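Local coordinates for protein transcriptional regulator, LacI family (Burkholderia phymatum, PDB 2RGY) that probably regulates transcription as a LacI-family DNA-binding repressor or activator whose periplasmic-binding-protein-like region is expected to sense a small effector such as a sugar, at residues A121-I124 and K130-V133; E145-F150 and I159-V164; T191-A196 and V202-R207. One frame throughout, in Å; residues are numbered along the deposited sequence.

Contact 1. Residues A121-I124 and K130-V133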
loop_
_atom_site.group_PDB
_atom_site.type_symbol
_atom_site.label_atom_id
_atom_site.label_comp_id
_atom_site.label_asym_id
_atom_site.label_seq_id
_atom_site.Cartn_x
_atom_site.Cartn_y
_atom_site.Cartn_z
ATOM N N ALA A 121 1.307 -2.901 -27.841
ATOM C CA ALA A 121 2.195 -3.781 -28.594
ATOM C C ALA A 121 2.327 -5.152 -27.959
ATOM O O ALA A 121 2.436 -6.157 -28.661
ATOM C CB ALA A 121 3.568 -3.145 -28.739
ATOM N N THR A 122 2.335 -5.196 -26.631
ATOM C CA THR A 122 2.441 -6.469 -25.937
ATOM C C THR A 122 1.233 -7.316 -26.332
ATOM O O THR A 122 1.377 -8.453 -26.778
ATOM C CB THR A 122 2.445 -6.295 -24.397
ATOM O OG1 THR A 122 3.491 -5.400 -24.008
ATOM C CG2 THR A 122 2.670 -7.636 -23.719
ATOM N N LEU A 123 0.042 -6.747 -26.191
ATOM C CA LEU A 123 -1.184 -7.457 -26.531
ATOM C C LEU A 123 -1.250 -7.834 -28.011
ATOM O O LEU A 123 -1.522 -8.980 -28.362
ATOM C CB LEU A 123 -2.402 -6.609 -26.165
ATOM C CG LEU A 123 -2.586 -6.369 -24.662
ATOM C CD1 LEU A 123 -3.759 -5.426 -24.409
ATOM C CD2 LEU A 123 -2.803 -7.705 -23.961
ATOM N N ILE A 124 -1.003 -6.869 -28.881
ATOM C CA ILE A 124 -1.072 -7.146 -30.298
ATOM C C ILE A 124 -0.052 -8.185 -30.741
ATOM O O ILE A 124 -0.366 -9.047 -31.549
ATOM C CB ILE A 124 -0.913 -5.856 -31.118
ATOM C CG1 ILE A 124 -2.190 -5.015 -30.970
ATOM C CG2 ILE A 124 -0.683 -6.198 -32.596
ATOM C CD1 ILE A 124 -2.018 -3.566 -31.334
ATOM N N LYS A 130 -9.034 -8.138 -30.688
ATOM C CA LYS A 130 -10.210 -7.569 -30.029
ATOM C C LYS A 130 -9.767 -7.247 -28.610
ATOM O O LYS A 130 -9.620 -8.146 -27.779
ATOM C CB LYS A 130 -11.355 -8.586 -29.993
ATOM C CG LYS A 130 -11.903 -8.996 -31.355
ATOM C CD LYS A 130 -12.759 -7.904 -31.979
ATOM C CE LYS A 130 -13.382 -8.370 -33.298
ATOM N NZ LYS A 130 -12.345 -8.820 -34.293
ATOM N N LEU A 131 -9.559 -5.961 -28.341
ATOM C CA LEU A 131 -9.074 -5.505 -27.051
ATOM C C LEU A 131 -10.099 -4.659 -26.311
ATOM O O LEU A 131 -11.073 -4.203 -26.895
ATOM C CB LEU A 131 -7.805 -4.685 -27.277
ATOM C CG LEU A 131 -6.799 -5.349 -28.223
ATOM C CD1 LEU A 131 -5.804 -4.332 -28.723
ATOM C CD2 LEU A 131 -6.109 -6.495 -27.501
ATOM N N ALA A 132 -9.855 -4.458 -25.020
ATOM C CA ALA A 132 -10.719 -3.657 -24.164
ATOM C C ALA A 132 -9.828 -2.845 -23.221
ATOM O O ALA A 132 -8.696 -3.233 -22.943
ATOM C CB ALA A 132 -11.663 -4.566 -23.361
ATOM N N VAL A 133 -10.341 -1.723 -22.727
ATOM C CA VAL A 133 -9.566 -0.882 -21.827
ATOM C C VAL A 133 -10.351 -0.347 -20.631
ATOM O O VAL A 133 -11.496 0.078 -20.764
ATOM C CB VAL A 133 -8.986 0.342 -22.561
ATOM C CG1 VAL A 133 -8.174 1.177 -21.588
ATOM C CG2 VAL A 133 -8.132 -0.093 -23.751
#

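Contact 2. Residues E145-F150 and I159-V164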
loop_
_atom_site.group_PDB
_atom_site.type_symbol
_atom_site.label_atom_id
_atom_site.label_comp_id
_atom_site.label_asym_id
_atom_site.label_seq_id
_atom_site.Cartn_x
_atom_site.Cartn_y
_atom_site.Cartn_z
ATOM N N GLU A 145 -2.483 10.611 -22.054
ATOM C CA GLU A 145 -1.319 10.334 -22.894
ATOM C C GLU A 145 -1.039 8.848 -22.935
ATOM O O GLU A 145 -0.511 8.325 -23.903
ATOM C CB GLU A 145 -0.108 11.103 -22.378
ATOM C CG GLU A 145 -0.042 12.506 -22.949
ATOM C CD GLU A 145 0.624 13.489 -22.020
ATOM O OE1 GLU A 145 1.721 13.156 -21.502
ATOM O OE2 GLU A 145 0.061 14.597 -21.816
ATOM N N ARG A 146 -1.415 8.179 -21.858
ATOM C CA ARG A 146 -1.264 6.743 -21.735
ATOM C C ARG A 146 -2.177 6.103 -22.792
ATOM O O ARG A 146 -1.768 5.213 -23.542
ATOM C CB ARG A 146 -1.704 6.347 -20.328
ATOM C CG ARG A 146 -1.413 4.944 -19.906
ATOM C CD ARG A 146 -1.681 4.839 -18.404
ATOM N NE ARG A 146 -1.121 5.997 -17.697
ATOM C CZ ARG A 146 -1.066 6.132 -16.375
ATOM N NH1 ARG A 146 -1.537 5.180 -15.580
ATOM N NH2 ARG A 146 -0.540 7.230 -15.844
ATOM N N LEU A 147 -3.422 6.564 -22.841
ATOM C CA LEU A 147 -4.393 6.055 -23.806
ATOM C C LEU A 147 -4.010 6.475 -25.222
ATOM O O LEU A 147 -4.154 5.702 -26.164
ATOM C CB LEU A 147 -5.795 6.588 -23.500
ATOM C CG LEU A 147 -6.480 6.180 -22.195
ATOM C CD1 LEU A 147 -7.864 6.814 -22.151
ATOM C CD2 LEU A 147 -6.583 4.657 -22.099
ATOM N N ASP A 148 -3.549 7.711 -25.380
ATOM C CA ASP A 148 -3.159 8.192 -26.696
ATOM C C ASP A 148 -2.126 7.250 -27.311
ATOM O O ASP A 148 -2.279 6.821 -28.452
ATOM C CB ASP A 148 -2.595 9.605 -26.592
ATOM C CG ASP A 148 -3.682 10.661 -26.512
ATOM O OD1 ASP A 148 -4.870 10.310 -26.288
ATOM O OD2 ASP A 148 -3.344 11.852 -26.669
ATOM N N GLY A 149 -1.082 6.935 -26.548
ATOM C CA GLY A 149 -0.047 6.035 -27.030
ATOM C C GLY A 149 -0.606 4.657 -27.321
ATOM O O GLY A 149 -0.221 4.004 -28.295
ATOM N N PHE A 150 -1.515 4.203 -26.470
ATOM C CA PHE A 150 -2.135 2.900 -26.658
ATOM C C PHE A 150 -2.857 2.870 -28.007
ATOM O O PHE A 150 -2.654 1.963 -28.813
ATOM C CB PHE A 150 -3.147 2.647 -25.541
ATOM C CG PHE A 150 -3.831 1.317 -25.632
ATOM C CD1 PHE A 150 -3.180 0.153 -25.225
ATOM C CD2 PHE A 150 -5.142 1.227 -26.096
ATOM C CE1 PHE A 150 -3.834 -1.088 -25.271
ATOM C CE2 PHE A 150 -5.802 -0.001 -26.148
ATOM C CZ PHE A 150 -5.146 -1.163 -25.730
ATOM N N ILE A 159 -6.659 -0.808 -36.223
ATOM C CA ILE A 159 -7.713 -0.887 -35.223
ATOM C C ILE A 159 -8.148 0.510 -34.795
ATOM O O ILE A 159 -7.372 1.267 -34.213
ATOM C CB ILE A 159 -7.252 -1.695 -34.000
ATOM C CG1 ILE A 159 -6.848 -3.107 -34.442
ATOM C CG2 ILE A 159 -8.382 -1.781 -32.984
ATOM C CD1 ILE A 159 -6.345 -3.972 -33.326
ATOM N N ALA A 160 -9.399 0.843 -35.093
ATOM C CA ALA A 160 -9.944 2.156 -34.777
ATOM C C ALA A 160 -10.247 2.350 -33.299
ATOM O O ALA A 160 -10.872 1.503 -32.659
ATOM C CB ALA A 160 -11.203 2.411 -35.608
ATOM N N ARG A 161 -9.796 3.478 -32.765
ATOM C CA ARG A 161 -10.020 3.806 -31.362
ATOM C C ARG A 161 -11.501 3.643 -31.002
ATOM O O ARG A 161 -11.843 3.098 -29.946
ATOM C CB ARG A 161 -9.560 5.249 -31.099
ATOM C CG ARG A 161 -9.825 5.784 -29.694
ATOM C CD ARG A 161 -8.898 6.957 -29.379
ATOM N NE ARG A 161 -9.104 7.473 -28.030
ATOM C CZ ARG A 161 -8.183 8.129 -27.329
ATOM N NH1 ARG A 161 -6.976 8.358 -27.843
ATOM N NH2 ARG A 161 -8.466 8.548 -26.105
ATOM N N ASP A 162 -12.375 4.092 -31.903
ATOM C CA ASP A 162 -13.817 4.042 -31.678
ATOM C C ASP A 162 -14.458 2.666 -31.539
ATOM O O ASP A 162 -15.577 2.557 -31.040
ATOM C CB ASP A 162 -14.559 4.836 -32.770
ATOM C CG ASP A 162 -14.252 4.346 -34.177
ATOM O OD1 ASP A 162 -14.001 3.132 -34.355
ATOM O OD2 ASP A 162 -14.285 5.179 -35.125
ATOM N N SER A 163 -13.766 1.620 -31.967
ATOM C CA SER A 163 -14.316 0.267 -31.884
ATOM C C SER A 163 -13.853 -0.487 -30.640
ATOM O O SER A 163 -14.182 -1.656 -30.462
ATOM C CB SER A 163 -13.900 -0.541 -33.109
ATOM O OG SER A 163 -12.492 -0.706 -33.110
ATOM N N VAL A 164 -13.091 0.177 -29.782
ATOM C CA VAL A 164 -12.575 -0.478 -28.582
ATOM C C VAL A 164 -13.333 -0.112 -27.310
ATOM O O VAL A 164 -13.402 1.058 -26.936
ATOM C CB VAL A 164 -11.075 -0.131 -28.381
ATOM C CG1 VAL A 164 -10.557 -0.729 -27.077
ATOM C CG2 VAL A 164 -10.268 -0.644 -29.560
HETATM O O HOH W 1 -6.730 10.022 -24.601
#

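Contact 3. Residues T191-A196 and V202-R207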
loop_
_atom_site.group_PDB
_atom_site.type_symbol
_atom_site.label_atom_id
_atom_site.label_comp_id
_atom_site.label_asym_id
_atom_site.label_seq_id
_atom_site.Cartn_x
_atom_site.Cartn_y
_atom_site.Cartn_z
ATOM N N THR A 191 -10.417 -10.280 -26.083
ATOM C CA THR A 191 -9.558 -11.344 -25.595
ATOM C C THR A 191 -8.371 -10.759 -24.853
ATOM O O THR A 191 -7.627 -11.485 -24.201
ATOM C CB THR A 191 -9.032 -12.233 -26.742
ATOM O OG1 THR A 191 -8.235 -11.444 -27.632
ATOM C CG2 THR A 191 -10.194 -12.860 -27.504
ATOM N N GLY A 192 -8.208 -9.444 -24.961
ATOM C CA GLY A 192 -7.102 -8.764 -24.304
ATOM C C GLY A 192 -7.577 -7.500 -23.624
ATOM O O GLY A 192 -8.311 -6.709 -24.220
ATOM N N LEU A 193 -7.149 -7.301 -22.381
ATOM C CA LEU A 193 -7.559 -6.142 -21.585
ATOM C C LEU A 193 -6.396 -5.310 -21.059
ATOM O O LEU A 193 -5.430 -5.842 -20.518
ATOM C CB LEU A 193 -8.402 -6.611 -20.389
ATOM C CG LEU A 193 -8.741 -5.569 -19.311
ATOM C CD1 LEU A 193 -9.658 -4.514 -19.890
ATOM C CD2 LEU A 193 -9.409 -6.249 -18.124
ATOM N N PHE A 194 -6.501 -3.998 -21.224
ATOM C CA PHE A 194 -5.487 -3.084 -20.729
ATOM C C PHE A 194 -6.074 -2.245 -19.598
ATOM O O PHE A 194 -7.089 -1.566 -19.779
ATOM C CB PHE A 194 -4.999 -2.166 -21.844
ATOM C CG PHE A 194 -4.117 -1.050 -21.369
ATOM C CD1 PHE A 194 -3.115 -1.282 -20.423
ATOM C CD2 PHE A 194 -4.241 0.225 -21.921
ATOM C CE1 PHE A 194 -2.240 -0.258 -20.036
ATOM C CE2 PHE A 194 -3.371 1.268 -21.547
ATOM C CZ PHE A 194 -2.367 1.028 -20.603
ATOM N N CYS A 195 -5.435 -2.309 -18.436
ATOM C CA CYS A 195 -5.863 -1.550 -17.266
ATOM C C CYS A 195 -4.869 -0.430 -16.984
ATOM O O CYS A 195 -3.671 -0.669 -16.848
ATOM C CB CYS A 195 -5.970 -2.473 -16.056
ATOM S SG CYS A 195 -7.271 -3.691 -16.243
ATOM N N ALA A 196 -5.387 0.788 -16.880
ATOM C CA ALA A 196 -4.586 1.988 -16.653
ATOM C C ALA A 196 -3.595 1.926 -15.489
ATOM O O ALA A 196 -2.642 2.707 -15.450
ATOM C CB ALA A 196 -5.507 3.196 -16.496
ATOM N N VAL A 202 -5.651 -5.707 -10.900
ATOM C CA VAL A 202 -5.798 -6.757 -9.905
ATOM C C VAL A 202 -7.270 -7.016 -9.631
ATOM O O VAL A 202 -7.673 -8.166 -9.486
ATOM C CB VAL A 202 -5.085 -6.392 -8.599
ATOM C CG1 VAL A 202 -5.459 -7.389 -7.502
ATOM C CG2 VAL A 202 -3.589 -6.398 -8.829
ATOM N N SER A 203 -8.073 -5.957 -9.562
ATOM C CA SER A 203 -9.511 -6.120 -9.343
ATOM C C SER A 203 -10.137 -6.864 -10.530
ATOM O O SER A 203 -11.087 -7.620 -10.365
ATOM C CB SER A 203 -10.202 -4.757 -9.177
ATOM O OG SER A 203 -9.871 -4.155 -7.933
ATOM N N ALA A 204 -9.601 -6.643 -11.731
ATOM C CA ALA A 204 -10.123 -7.320 -12.915
ATOM C C ALA A 204 -9.862 -8.818 -12.786
ATOM O O ALA A 204 -10.718 -9.645 -13.119
ATOM C CB ALA A 204 -9.461 -6.778 -14.170
ATOM N N LEU A 205 -8.674 -9.156 -12.297
ATOM C CA LEU A 205 -8.289 -10.539 -12.091
ATOM C C LEU A 205 -9.193 -11.144 -11.029
ATOM O O LEU A 205 -9.456 -12.347 -11.042
ATOM C CB LEU A 205 -6.834 -10.630 -11.623
ATOM C CG LEU A 205 -5.763 -10.193 -12.631
ATOM C CD1 LEU A 205 -4.377 -10.412 -12.030
ATOM C CD2 LEU A 205 -5.916 -10.986 -13.909
ATOM N N ALA A 206 -9.661 -10.300 -10.110
ATOM C CA ALA A 206 -10.528 -10.751 -9.028
ATOM C C ALA A 206 -11.871 -11.176 -9.579
ATOM O O ALA A 206 -12.379 -12.230 -9.223
ATOM C CB ALA A 206 -10.717 -9.649 -7.999
ATOM N N ARG A 207 -12.440 -10.347 -10.450
ATOM C CA ARG A 207 -13.734 -10.626 -11.059
ATOM C C ARG A 207 -13.656 -11.848 -11.960
ATOM O O ARG A 207 -14.474 -12.750 -11.855
ATOM C CB ARG A 207 -14.213 -9.412 -11.867
ATOM C CG ARG A 207 -15.614 -9.565 -12.448
ATOM C CD ARG A 207 -16.577 -10.088 -11.391
ATOM N NE ARG A 207 -17.953 -10.138 -11.868
ATOM C CZ ARG A 207 -18.944 -10.764 -11.235
ATOM N NH1 ARG A 207 -18.715 -11.401 -10.096
ATOM N NH2 ARG A 207 -20.167 -10.760 -11.748
#

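Contact 1. Residues A121-I124 and K130-V133
Leu123 and Leu131 meet where the end of helix 112-125 lies against the start of strand 131-135, and one methyl carries most of the contact. CD2 of Leu131 sits 3.9 Å from CB of Leu123 and 4.0 Å from CD1 of Leu123, so it touches both the root and one branch of the helix leucine. The two leucines point in opposite senses and lie flank to flank. In Leu131 the first torsion (chi1 -47°) sets CG beside the backbone N, and the fork then sends CD2 to Leu123 and CD1 to Ile124. This second touch is looser: CD1 of Leu131 stays 4.3 Å from CG1 of Ile124, a residue that is partly exposed, whereas both leucines are buried. The backbones keep their distance, with the CA atoms of Leu123 and Leu131 8.1 Å apart, and the join is wholly apolar. Leu154 of helix 141-155 touches both Ile124 and Leu131, while Ile222 of strand 220-223 packs on Leu123. Together these contacts show helix-on-sheet packing in an alpha/beta domain: a helix leads through a short connection into a strand of a mainly parallel sheet and packs back on it, as in the Rossmann-like lobes of periplasmic-binding-protein-like folds.

Contact 2. Residues E145-F150 and I159-V164
Leu147 and Asp148, consecutive residues of helix 141-155, receive the side chain of Arg161 from the loop that follows. One turn of the helix is documented by the backbone bond from Gly149 N to Glu145 O, at 3.0 Å. Arg146 turns to other partners, a salt bridge with Asp142 and a bond to the carbonyl of Ala196. At Leu147 the contact is a slight van der Waals one: CB lies 4.2 Å from NH2 of Arg161, oblique to the guanidinium. Asp148 supplies the polar grip. Its CB points away from the loop, but with CG beside the backbone N (chi1 -81°) the carboxylate swings back, and OD1 accepts from NH1 of Arg161 at 3.3 Å. The N-H...O angle of 170° makes this long salt bridge nearly straight. OD1 lies in the guanidinium plane, at its edge, yet the donor reaches it from above the carboxylate plane, and the two planes are 70° apart. A water at the same edge donates to OD1 of Asp148 and accepts from NH2 of Arg161 at 2.7 Å, closing a second path between the charges. Farther along, Phe150 is buried and stacks on Phe194. The helix thus lies with Leu147 and Phe150 against Val133 of strand 131-135, while Arg161 and Val164 of the loop leading to strand 166-168 pack on Phe151 of the same helix.

Contact 3. Residues T191-A196 and V202-R207
This is a buried, purely apolar helix-on-strand contact, in which the face of strand 192-195 bearing Leu193 and Cys195 packs under helix 198-210. The evidence centres on the single methyl of Ala204, whose CB is directed at the strand and meets two alternate residues of it. CD2 of Leu193 comes to 4.0 Å from CB of Ala204, and SG of Cys195 lies at 4.3 Å from the same carbon. Leu193 holds CG anti to its own N (chi1 171°), which puts the branch beside the carbonyl carbon and within range of the helix. Cys195 and Ala204 are the closest CA pair across the segments, 8.4 Å apart, and the small side chain of Ala204 faces the strand there. Phe194, between the two contact residues, belongs to the other face of the sheet. Thr180 of helix 173-186 also packs on Ala204, and Tyr232 of the second subunit packs on Val202, Ser203 and Ala206, which places this part of the helix at the subunit interface. The strand, the helix and strand 220-223 form a beta-alpha-beta crossover, the repeating unit of Rossmann-like domains.

Contacts 1 and 3 are buried and apolar, whereas contact 2 reaches the surface and relies on a salt bridge reinforced by water. Contacts 1 and 3 each set a helix on a strand of one sheet, while contact 2 ties helix 141-155, which lies on that sheet, to the loop after it. Strands 131-135 and 192-195 are parallel neighbours, joined by backbone bonds such as Ala132 N to Gly192 O, 2.8 Å. Helices 112-125 and 141-155 lie on one face, and helix 198-210 of contact 3 covers the other. Contact 2 meets contact 1 by packing alone, but its junction with contact 3 combines aromatic and polar links.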